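PDB 3LSG: Two-component response regulator yesN from Fusobacterium nucleatum, which probably binds specific DNA sequences and regulates transcription as a two-component response regulator, this chain being its C-terminal AraC-type helix-turn-helix domain. Local coordinates for residues G45-F48 with Q49-L52. Residues are numbered along the deposited sequence; the frame is centred on the assembly and turned at random.
Sequences GIPF and QDYL
F48 and L52, one turn apart at the start of helix 48-66, lie side by side and point the same way, with F48 CZ 3.8 Å from L52 CD2. L52 CB sits over one face of the phenyl ring, displaced toward its rim. This is the tight side: CG of F48 stands opposite its backbone N (chi1 160°), which brings the ring beside L52, where L22 and L25 of helix 22-28 pack on it; Y15 and F20 meet L52. In the backbone, L52 N donates to F48 O at 2.9 Å. The N-cap residue P47 offers its carbonyl to Y51 N (3.1 Å, N-H...O 163°), while a weak, bent bond from D50 N reaches the same oxygen.

I46 reaches back from the loop, its CD1 3.8 Å from Y51 CB and near the plane of the phenol ring, at its edge. That ring turns away to meet F40 and F44 edge-to-face. The other side is looser and partly exposed: the D50 side chain runs obliquely past P47, D50 OD2 3.5 Å from P47 CD. Q49, though partly exposed, is held: its bend at chi2 (86°) folds the amide back, Q49 OE1 4.0 Å from P47 CB, while NE2 bonds to D82 of the second subunit. After helix 33-44, G45 takes positive phi and P47 opens helix 48-66, consistent with the AraC-type DNA-binding domain, in which a long helix connects two helix-turn-helix motifs.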
ATOM      1  N   GLY A  45      -5.415 -12.427  13.596  1.00 33.56           N
ATOM      2  CA  GLY A  45      -5.449 -11.444  14.660  1.00 36.58           C
ATOM      3  C   GLY A  45      -5.073 -10.035  14.244  1.00 35.79           C
ATOM      4  O   GLY A  45      -5.235  -9.090  15.014  1.00 38.27           O
ATOM      5  N   ILE A  46      -4.559  -9.891  13.030  1.00 30.15           N
ATOM      6  CA  ILE A  46      -4.203  -8.589  12.499  1.00 26.79           C
ATOM      7  C   ILE A  46      -4.630  -8.586  11.043  1.00 26.16           C
ATOM      8  O   ILE A  46      -4.844  -9.646  10.470  1.00 28.66           O
ATOM      9  CB  ILE A  46      -2.677  -8.336  12.572  1.00 31.91           C
ATOM     10  CG1 ILE A  46      -1.927  -9.321  11.673  1.00 26.49           C
ATOM     11  CG2 ILE A  46      -2.172  -8.453  14.006  1.00 37.01           C
ATOM     12  CD1 ILE A  46      -0.451  -8.994  11.512  1.00 26.48           C
ATOM     13  N   PRO A  47      -4.765  -7.396  10.450  1.00 23.88           N
ATOM     14  CA  PRO A  47      -5.198  -7.240   9.057  1.00 22.30           C
ATOM     15  C   PRO A  47      -4.222  -7.881   8.073  1.00 23.50           C
ATOM     16  O   PRO A  47      -3.017  -7.929   8.342  1.00 22.66           O
ATOM     17  CB  PRO A  47      -5.209  -5.719   8.854  1.00 20.91           C
ATOM     18  CG  PRO A  47      -5.349  -5.140  10.229  1.00 27.31           C
ATOM     19  CD  PRO A  47      -4.661  -6.105  11.162  1.00 26.45           C
ATOM     20  N   PHE A  48      -4.736  -8.359   6.942  1.00 19.14           N
ATOM     21  CA  PHE A  48      -3.868  -8.930   5.910  1.00 21.03           C
ATOM     22  C   PHE A  48      -2.698  -8.010   5.555  1.00 20.50           C
ATOM     23  O   PHE A  48      -1.560  -8.460   5.462  1.00 20.89           O
ATOM     24  CB  PHE A  48      -4.652  -9.250   4.639  1.00 20.80           C
ATOM     25  CG  PHE A  48      -3.779  -9.370   3.418  1.00 18.84           C
ATOM     26  CD1 PHE A  48      -3.105 -10.546   3.144  1.00 22.25           C
ATOM     27  CD2 PHE A  48      -3.613  -8.301   2.566  1.00 18.21           C
ATOM     28  CE1 PHE A  48      -2.280 -10.655   2.022  1.00 27.75           C
ATOM     29  CE2 PHE A  48      -2.782  -8.399   1.446  1.00 20.37           C
ATOM     30  CZ  PHE A  48      -2.124  -9.573   1.175  1.00 24.55           C
ATOM     31  N   GLN A  49      -2.978  -6.722   5.363  1.00 19.56           N
ATOM     32  CA  GLN A  49      -1.938  -5.774   4.965  1.00 21.20           C
ATOM     33  C   GLN A  49      -0.792  -5.680   5.985  1.00 21.10           C
ATOM     34  O   GLN A  49       0.362  -5.512   5.606  1.00 20.90           O
ATOM     35  CB  GLN A  49      -2.536  -4.382   4.721  1.00 19.46           C
ATOM     36  CG  GLN A  49      -3.460  -4.285   3.504  1.00 17.35           C
ATOM     37  CD  GLN A  49      -4.920  -4.664   3.805  1.00 19.92           C
ATOM     38  OE1 GLN A  49      -5.243  -5.233   4.857  1.00 20.93           O
ATOM     39  NE2 GLN A  49      -5.804  -4.334   2.881  1.00 17.90           N
ATOM     40  N   ASP A  50      -1.121  -5.747   7.274  1.00 20.76           N
ATOM     41  CA  ASP A  50      -0.120  -5.663   8.338  1.00 21.37           C
ATOM     42  C   ASP A  50       0.712  -6.946   8.371  1.00 23.57           C
ATOM     43  O   ASP A  50       1.908  -6.919   8.622  1.00 20.38           O
ATOM     44  CB  ASP A  50      -0.783  -5.475   9.712  1.00 24.22           C
ATOM     45  CG  ASP A  50      -1.430  -4.103   9.877  1.00 34.08           C
ATOM     46  OD1 ASP A  50      -1.327  -3.278   8.950  1.00 33.52           O
ATOM     47  OD2 ASP A  50      -2.041  -3.855  10.944  1.00 35.86           O
ATOM     48  N   TYR A  51       0.053  -8.080   8.150  1.00 20.76           N
ATOM     49  CA  TYR A  51       0.755  -9.352   8.106  1.00 18.37           C
ATOM     50  C   TYR A  51       1.716  -9.363   6.919  1.00 19.28           C
ATOM     51  O   TYR A  51       2.855  -9.825   7.021  1.00 22.38           O
ATOM     52  CB  TYR A  51      -0.243 -10.508   8.011  1.00 21.32           C
ATOM     53  CG  TYR A  51       0.391 -11.887   8.049  1.00 22.67           C
ATOM     54  CD1 TYR A  51       0.465 -12.606   9.231  1.00 22.91           C
ATOM     55  CD2 TYR A  51       0.894 -12.467   6.896  1.00 24.60           C
ATOM     56  CE1 TYR A  51       1.031 -13.879   9.264  1.00 36.91           C
ATOM     57  CE2 TYR A  51       1.467 -13.721   6.912  1.00 25.96           C
ATOM     58  CZ  TYR A  51       1.528 -14.428   8.098  1.00 33.03           C
ATOM     59  OH  TYR A  51       2.096 -15.677   8.112  1.00 36.48           O
ATOM     60  N   LEU A  52       1.254  -8.855   5.785  1.00 19.86           N
ATOM     61  CA  LEU A  52       2.094  -8.836   4.597  1.00 21.31           C
ATOM     62  C   LEU A  52       3.292  -7.903   4.828  1.00 18.30           C
ATOM     63  O   LEU A  52       4.426  -8.253   4.527  1.00 21.67           O
ATOM     64  CB  LEU A  52       1.292  -8.387   3.374  1.00 16.19           C
ATOM     65  CG  LEU A  52       2.120  -8.163   2.101  1.00 15.17           C
ATOM     66  CD1 LEU A  52       2.949  -9.389   1.699  1.00 16.30           C
ATOM     67  CD2 LEU A  52       1.221  -7.705   0.940  1.00 19.49           C
TER